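Local atomic coordinates of succinate-semialdehyde dehydrogenase (Streptococcus pyogenes MGAS1882, PDB entry 4OGD), a protein that probably oxidises succinic semialdehyde to succinate, binding NADP+ as the cofactor on a Rossmann-type domain of the aldehyde dehydrogenase fold. Residues 56-61 / 168-173; 318-323 / 354-359. All coordinates share one frame; numbering follows the deposited sequence.

How the contacts relate
Both contacts lie at the periphery of the aldehyde dehydrogenase fold, on opposite sides of the chain's centre. Contact 1 joins two helices on the Rossmann-type half, next to the sheet that begins at strand 181-183. Contact 2 belongs to the other half, where helix 308-323 flanks the sheet running from strand 327-330 to strand 411-414. Their centres are 43 Å apart, and their nearest atoms about 32 Å, so neither touches the other. In this family the active site lies between the cofactor-binding and catalytic domains; the segment 354-359 runs directly into the Glu-Ile-Phe-Gly-Pro sequence, which in relatives contributes to the nicotinamide side of the cofactor pocket.

Contact 1: 56-61 / 168-173; sequences ANILRR and EELVLE
Glu173 and Leu170 of helix 161-173 meet Ile58, Leu59 and Arg61 of helix 45-61 on the Rossmann-type half of the aldehyde dehydrogenase fold. Helix 161-173 is the crossover helix of a beta-alpha-beta unit between parallel strands 152-155 and 181-183, and helix 45-61 packs against the last turns of it. The short segments cross at 117°, with their axes 9.8 Å apart at closest approach. Two leucines and an isoleucine make the apolar middle. Leu170 forks between its neighbours: its CD1 slides past Ile58 to rest on CG2 at 3.5 Å, and its CD2 crosses Leu59 at about a right angle, touching CD2 of that residue at 3.7 Å. Tyr66 of helix 63-74 lies against Leu59, Leu170 and Glu173, and Tyr135 touches both leucines, so the apolar core continues beyond the helix pair. Glu173 leads from the buried leucines out to the exposed side. With CG anti to the backbone N (chi1 -170°) and the chain extended beyond it, the side chain passes obliquely across Ile58. Its CB lies 4.0 Å from Ile58 CD1, its CG comes closer to the same methyl, at 3.8 Å, and its CD is still 4.0 Å from it. At the carboxylate the two oxygens part company: OE1 lies over Ile58 CG2 at 3.8 Å, whereas OE2 turns to Arg61. The arginine, its chain bent at the third torsion, arrives from the opposite direction and presents the edge of its guanidinium group. Glu173 OE2 lies in the guanidinium plane, but the donor stands clearly out of the carboxylate plane, on the syn side. A single N-H closes this salt bridge: Arg61 NH2 to Glu173 OE2, 2.7 Å, with an N-H...O angle of 162°.

Contact 2: 318-323 / 354-359; sequences IKLALD and NPIYYQ
An Asx turn opens the 3-10 segment 355-357, and the asparagine that forms it, Asn354, also holds the end of helix 308-323 on the catalytic half of the aldehyde dehydrogenase fold. The turn lies in the connection between neighbouring parallel strands 345-348 and 365-371. Both ends of the Asn354 amide are used. OD1 accepts from Ile356 N at 3.1 Å, which fixes the rotation of the group, and ND2 is thereby aimed at the helix. There the bond from Asn354 ND2 to Ala321 O is 3.0 Å long and lies in the carbonyl plane on a lone pair, satisfying a main-chain oxygen in the last turn of the helix. Beside this polar link, Ile356 packs against the helix at Ala321. Its CG1, placed beside the backbone N (chi1 -63°), lies 3.8 Å from Ala321 CB, with Ile347 of strand 345-348 touching both residues. Leu320, with CG anti to the backbone N (chi1 -174°), makes its contacts through CD2, which lies 3.9 Å from Ile356 CD1. The same methyl also touches the proline ring, where Leu320 CD2 meets Pro355 CB at 3.8 Å.

Contact 1: 56-61 / 168-173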
loop_
_atom_site.group_PDB
_atom_site.type_symbol
_atom_site.label_atom_id
_atom_site.label_comp_id
_atom_site.label_asym_id
_atom_site.label_seq_id
_atom_site.Cartn_x
_atom_site.Cartn_y
_atom_site.Cartn_z
ATOM N N ALA A 56 26.734 9.186 -3.144
ATOM C CA ALA A 56 26.644 10.194 -4.198
ATOM C C ALA A 56 28.035 10.663 -4.624
ATOM O O ALA A 56 28.309 10.835 -5.817
ATOM C CB ALA A 56 25.797 11.376 -3.732
ATOM N N ASN A 57 28.910 10.864 -3.642
ATOM C CA ASN A 57 30.283 11.306 -3.898
ATOM C C ASN A 57 31.070 10.325 -4.764
ATOM O O ASN A 57 31.769 10.724 -5.704
ATOM C CB ASN A 57 30.993 11.510 -2.555
ATOM C CG ASN A 57 32.277 12.313 -2.674
ATOM O OD1 ASN A 57 33.319 11.901 -2.169
ATOM N ND2 ASN A 57 32.202 13.470 -3.318
ATOM N N ILE A 58 30.963 9.040 -4.445
ATOM C CA ILE A 58 31.652 8.010 -5.216
ATOM C C ILE A 58 31.054 7.873 -6.615
ATOM O O ILE A 58 31.778 7.644 -7.587
ATOM C CB ILE A 58 31.646 6.659 -4.488
ATOM C CG1 ILE A 58 32.426 6.773 -3.179
ATOM C CG2 ILE A 58 32.240 5.565 -5.378
ATOM C CD1 ILE A 58 32.199 5.597 -2.236
ATOM N N LEU A 59 29.735 8.023 -6.722
ATOM C CA LEU A 59 29.095 8.039 -8.032
ATOM C C LEU A 59 29.611 9.191 -8.900
ATOM O O LEU A 59 29.859 9.006 -10.098
ATOM C CB LEU A 59 27.574 8.096 -7.897
ATOM C CG LEU A 59 26.910 6.767 -7.546
ATOM C CD1 LEU A 59 25.432 7.000 -7.247
ATOM C CD2 LEU A 59 27.070 5.752 -8.680
ATOM N N ARG A 60 29.803 10.361 -8.294
ATOM C CA ARG A 60 30.402 11.490 -9.005
ATOM C C ARG A 60 31.819 11.164 -9.464
ATOM O O ARG A 60 32.178 11.376 -10.625
ATOM C CB ARG A 60 30.455 12.742 -8.119
ATOM C CG ARG A 60 29.139 13.468 -7.929
ATOM C CD ARG A 60 29.373 14.777 -7.167
ATOM N NE ARG A 60 28.146 15.564 -7.070
ATOM C CZ ARG A 60 27.306 15.530 -6.040
ATOM N NH1 ARG A 60 27.564 14.770 -4.988
ATOM N NH2 ARG A 60 26.207 16.271 -6.061
ATOM N N ARG A 61 32.624 10.667 -8.533
ATOM C CA ARG A 61 34.027 10.353 -8.795
ATOM C C ARG A 61 34.192 9.304 -9.897
ATOM O O ARG A 61 35.059 9.417 -10.779
ATOM C CB ARG A 61 34.687 9.846 -7.504
ATOM C CG ARG A 61 36.207 9.693 -7.598
ATOM C CD ARG A 61 36.728 8.927 -6.402
ATOM N NE ARG A 61 36.383 7.512 -6.512
ATOM C CZ ARG A 61 36.326 6.668 -5.488
ATOM N NH1 ARG A 61 36.569 7.103 -4.254
ATOM N NH2 ARG A 61 36.003 5.394 -5.696
ATOM N N GLU A 168 25.869 -2.937 -4.684
ATOM C CA GLU A 168 26.251 -3.385 -3.348
ATOM C C GLU A 168 27.679 -2.954 -3.017
ATOM O O GLU A 168 27.933 -2.457 -1.925
ATOM C CB GLU A 168 26.126 -4.905 -3.203
ATOM C CG GLU A 168 26.602 -5.404 -1.834
ATOM C CD GLU A 168 26.589 -6.913 -1.708
ATOM O OE1 GLU A 168 25.716 -7.565 -2.308
ATOM O OE2 GLU A 168 27.468 -7.460 -1.010
ATOM N N GLU A 169 28.597 -3.126 -3.964
ATOM C CA GLU A 169 30.000 -2.757 -3.743
ATOM C C GLU A 169 30.151 -1.259 -3.483
ATOM O O GLU A 169 30.951 -0.841 -2.635
ATOM C CB GLU A 169 30.859 -3.193 -4.938
ATOM C CG GLU A 169 31.061 -4.699 -4.996
ATOM C CD GLU A 169 31.577 -5.196 -6.336
ATOM O OE1 GLU A 169 31.720 -4.386 -7.274
ATOM O OE2 GLU A 169 31.848 -6.410 -6.435
ATOM N N LEU A 170 29.386 -0.461 -4.226
ATOM C CA LEU A 170 29.355 0.991 -4.057
ATOM C C LEU A 170 28.963 1.393 -2.635
ATOM O O LEU A 170 29.607 2.246 -2.010
ATOM C CB LEU A 170 28.367 1.596 -5.060
ATOM C CG LEU A 170 27.904 3.048 -4.892
ATOM C CD1 LEU A 170 29.064 4.022 -5.071
ATOM C CD2 LEU A 170 26.776 3.383 -5.865
ATOM N N VAL A 171 27.893 0.789 -2.133
ATOM C CA VAL A 171 27.363 1.145 -0.823
ATOM C C VAL A 171 28.341 0.751 0.293
ATOM O O VAL A 171 28.527 1.494 1.261
ATOM C CB VAL A 171 25.948 0.542 -0.630
ATOM C CG1 VAL A 171 25.498 0.618 0.815
ATOM C CG2 VAL A 171 24.965 1.260 -1.541
ATOM N N LEU A 172 28.975 -0.408 0.149
ATOM C CA LEU A 172 30.027 -0.819 1.070
ATOM C C LEU A 172 31.229 0.125 0.988
ATOM O O LEU A 172 31.789 0.515 2.021
ATOM C CB LEU A 172 30.452 -2.256 0.776
ATOM C CG LEU A 172 29.370 -3.294 1.084
ATOM C CD1 LEU A 172 29.720 -4.610 0.419
ATOM C CD2 LEU A 172 29.214 -3.476 2.586
ATOM N N GLU A 173 31.613 0.496 -0.230
ATOM C CA GLU A 173 32.720 1.433 -0.425
ATOM C C GLU A 173 32.467 2.771 0.264
ATOM O O GLU A 173 33.399 3.406 0.773
ATOM C CB GLU A 173 32.999 1.659 -1.915
ATOM C CG GLU A 173 34.299 2.441 -2.167
ATOM C CD GLU A 173 34.582 2.692 -3.635
ATOM O OE1 GLU A 173 33.788 2.244 -4.488
ATOM O OE2 GLU A 173 35.614 3.344 -3.932
#

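Contact 2: 318-323 / 354-359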
loop_
_atom_site.group_PDB
_atom_site.type_symbol
_atom_site.label_atom_id
_atom_site.label_comp_id
_atom_site.label_asym_id
_atom_site.label_seq_id
_atom_site.Cartn_x
_atom_site.Cartn_y
_atom_site.Cartn_z
ATOM N N ILE A 318 5.127 -5.573 -33.683
ATOM C CA ILE A 318 4.954 -4.817 -34.919
ATOM C C ILE A 318 4.216 -5.682 -35.932
ATOM O O ILE A 318 3.257 -5.241 -36.562
ATOM C CB ILE A 318 6.307 -4.385 -35.515
ATOM C CG1 ILE A 318 6.982 -3.361 -34.600
ATOM C CG2 ILE A 318 6.119 -3.793 -36.909
ATOM C CD1 ILE A 318 8.455 -3.131 -34.904
ATOM N N LYS A 319 4.666 -6.923 -36.070
ATOM C CA LYS A 319 4.038 -7.860 -37.002
ATOM C C LYS A 319 2.576 -8.115 -36.645
ATOM O O LYS A 319 1.708 -8.132 -37.524
ATOM C CB LYS A 319 4.807 -9.181 -37.046
ATOM C CG LYS A 319 4.153 -10.218 -37.958
ATOM C CD LYS A 319 5.123 -11.314 -38.357
ATOM C CE LYS A 319 4.575 -12.120 -39.528
ATOM N NZ LYS A 319 3.215 -12.646 -39.231
ATOM N N LEU A 320 2.313 -8.312 -35.356
ATOM C CA LEU A 320 0.949 -8.494 -34.861
ATOM C C LEU A 320 0.080 -7.299 -35.234
ATOM O O LEU A 320 -1.066 -7.463 -35.653
ATOM C CB LEU A 320 0.952 -8.690 -33.341
ATOM C CG LEU A 320 -0.406 -9.026 -32.717
ATOM C CD1 LEU A 320 -0.899 -10.379 -33.220
ATOM C CD2 LEU A 320 -0.345 -9.008 -31.195
ATOM N N ALA A 321 0.627 -6.097 -35.079
ATOM C CA ALA A 321 -0.102 -4.881 -35.427
ATOM C C ALA A 321 -0.511 -4.880 -36.894
ATOM O O ALA A 321 -1.654 -4.578 -37.226
ATOM C CB ALA A 321 0.735 -3.646 -35.118
ATOM N N LEU A 322 0.440 -5.198 -37.768
ATOM C CA LEU A 322 0.185 -5.184 -39.204
ATOM C C LEU A 322 -0.739 -6.321 -39.632
ATOM O O LEU A 322 -1.586 -6.139 -40.516
ATOM C CB LEU A 322 1.504 -5.248 -39.977
ATOM C CG LEU A 322 2.493 -4.137 -39.621
ATOM C CD1 LEU A 322 3.803 -4.305 -40.381
ATOM C CD2 LEU A 322 1.893 -2.758 -39.882
ATOM N N ASP A 323 -0.577 -7.485 -39.006
ATOM C CA ASP A 323 -1.420 -8.637 -39.311
ATOM C C ASP A 323 -2.876 -8.370 -38.943
ATOM O O ASP A 323 -3.788 -9.000 -39.482
ATOM C CB ASP A 323 -0.917 -9.897 -38.598
ATOM C CG ASP A 323 0.350 -10.463 -39.222
ATOM O OD1 ASP A 323 0.814 -9.926 -40.248
ATOM O OD2 ASP A 323 0.875 -11.462 -38.685
ATOM N N ASN A 354 -7.721 -4.575 -32.760
ATOM C CA ASN A 354 -6.303 -4.861 -32.956
ATOM C C ASN A 354 -5.656 -4.948 -31.578
ATOM O O ASN A 354 -5.721 -3.995 -30.809
ATOM C CB ASN A 354 -5.662 -3.741 -33.783
ATOM C CG ASN A 354 -4.256 -4.078 -34.255
ATOM O OD1 ASN A 354 -3.463 -4.664 -33.523
ATOM N ND2 ASN A 354 -3.939 -3.691 -35.488
ATOM N N PRO A 355 -5.043 -6.094 -31.252
ATOM C CA PRO A 355 -4.477 -6.286 -29.911
ATOM C C PRO A 355 -3.493 -5.183 -29.523
ATOM O O PRO A 355 -3.444 -4.787 -28.355
ATOM C CB PRO A 355 -3.739 -7.618 -30.035
ATOM C CG PRO A 355 -4.468 -8.344 -31.109
ATOM C CD PRO A 355 -4.889 -7.293 -32.096
ATOM N N ILE A 356 -2.738 -4.684 -30.496
ATOM C CA ILE A 356 -1.718 -3.670 -30.230
ATOM C C ILE A 356 -2.323 -2.307 -29.807
ATOM O O ILE A 356 -1.651 -1.488 -29.177
ATOM C CB ILE A 356 -0.718 -3.577 -31.425
ATOM C CG1 ILE A 356 0.027 -4.909 -31.579
ATOM C CG2 ILE A 356 0.286 -2.445 -31.250
ATOM C CD1 ILE A 356 0.805 -5.338 -30.322
ATOM N N TYR A 357 -3.606 -2.083 -30.101
ATOM C CA TYR A 357 -4.304 -0.882 -29.630
ATOM C C TYR A 357 -4.133 -0.703 -28.124
ATOM O O TYR A 357 -4.052 0.423 -27.634
ATOM C CB TYR A 357 -5.802 -0.977 -29.961
ATOM C CG TYR A 357 -6.589 0.319 -29.827
ATOM C CD1 TYR A 357 -7.108 0.724 -28.599
ATOM C CD2 TYR A 357 -6.841 1.115 -30.935
ATOM C CE1 TYR A 357 -7.845 1.901 -28.482
ATOM C CE2 TYR A 357 -7.576 2.288 -30.829
ATOM C CZ TYR A 357 -8.071 2.677 -29.601
ATOM O OH TYR A 357 -8.802 3.852 -29.524
ATOM N N TYR A 358 -4.047 -1.818 -27.400
ATOM C CA TYR A 358 -4.023 -1.796 -25.940
ATOM C C TYR A 358 -2.739 -2.349 -25.320
ATOM O O TYR A 358 -2.666 -2.493 -24.100
ATOM C CB TYR A 358 -5.220 -2.579 -25.376
ATOM C CG TYR A 358 -6.562 -1.964 -25.698
ATOM C CD1 TYR A 358 -6.992 -0.816 -25.046
ATOM C CD2 TYR A 358 -7.402 -2.536 -26.648
ATOM C CE1 TYR A 358 -8.222 -0.248 -25.340
ATOM C CE2 TYR A 358 -8.629 -1.976 -26.945
ATOM C CZ TYR A 358 -9.037 -0.840 -26.283
ATOM O OH TYR A 358 -10.255 -0.278 -26.579
ATOM N N GLN A 359 -1.733 -2.659 -26.137
ATOM C CA GLN A 359 -0.497 -3.271 -25.628
ATOM C C GLN A 359 0.659 -2.294 -25.565
ATOM O O GLN A 359 0.834 -1.480 -26.467
ATOM C CB GLN A 359 -0.065 -4.439 -26.518
ATOM C CG GLN A 359 -0.927 -5.671 -26.408
ATOM C CD GLN A 359 -0.298 -6.881 -27.078
ATOM O OE1 GLN A 359 0.927 -6.958 -27.251
ATOM N NE2 GLN A 359 -1.136 -7.835 -27.462
#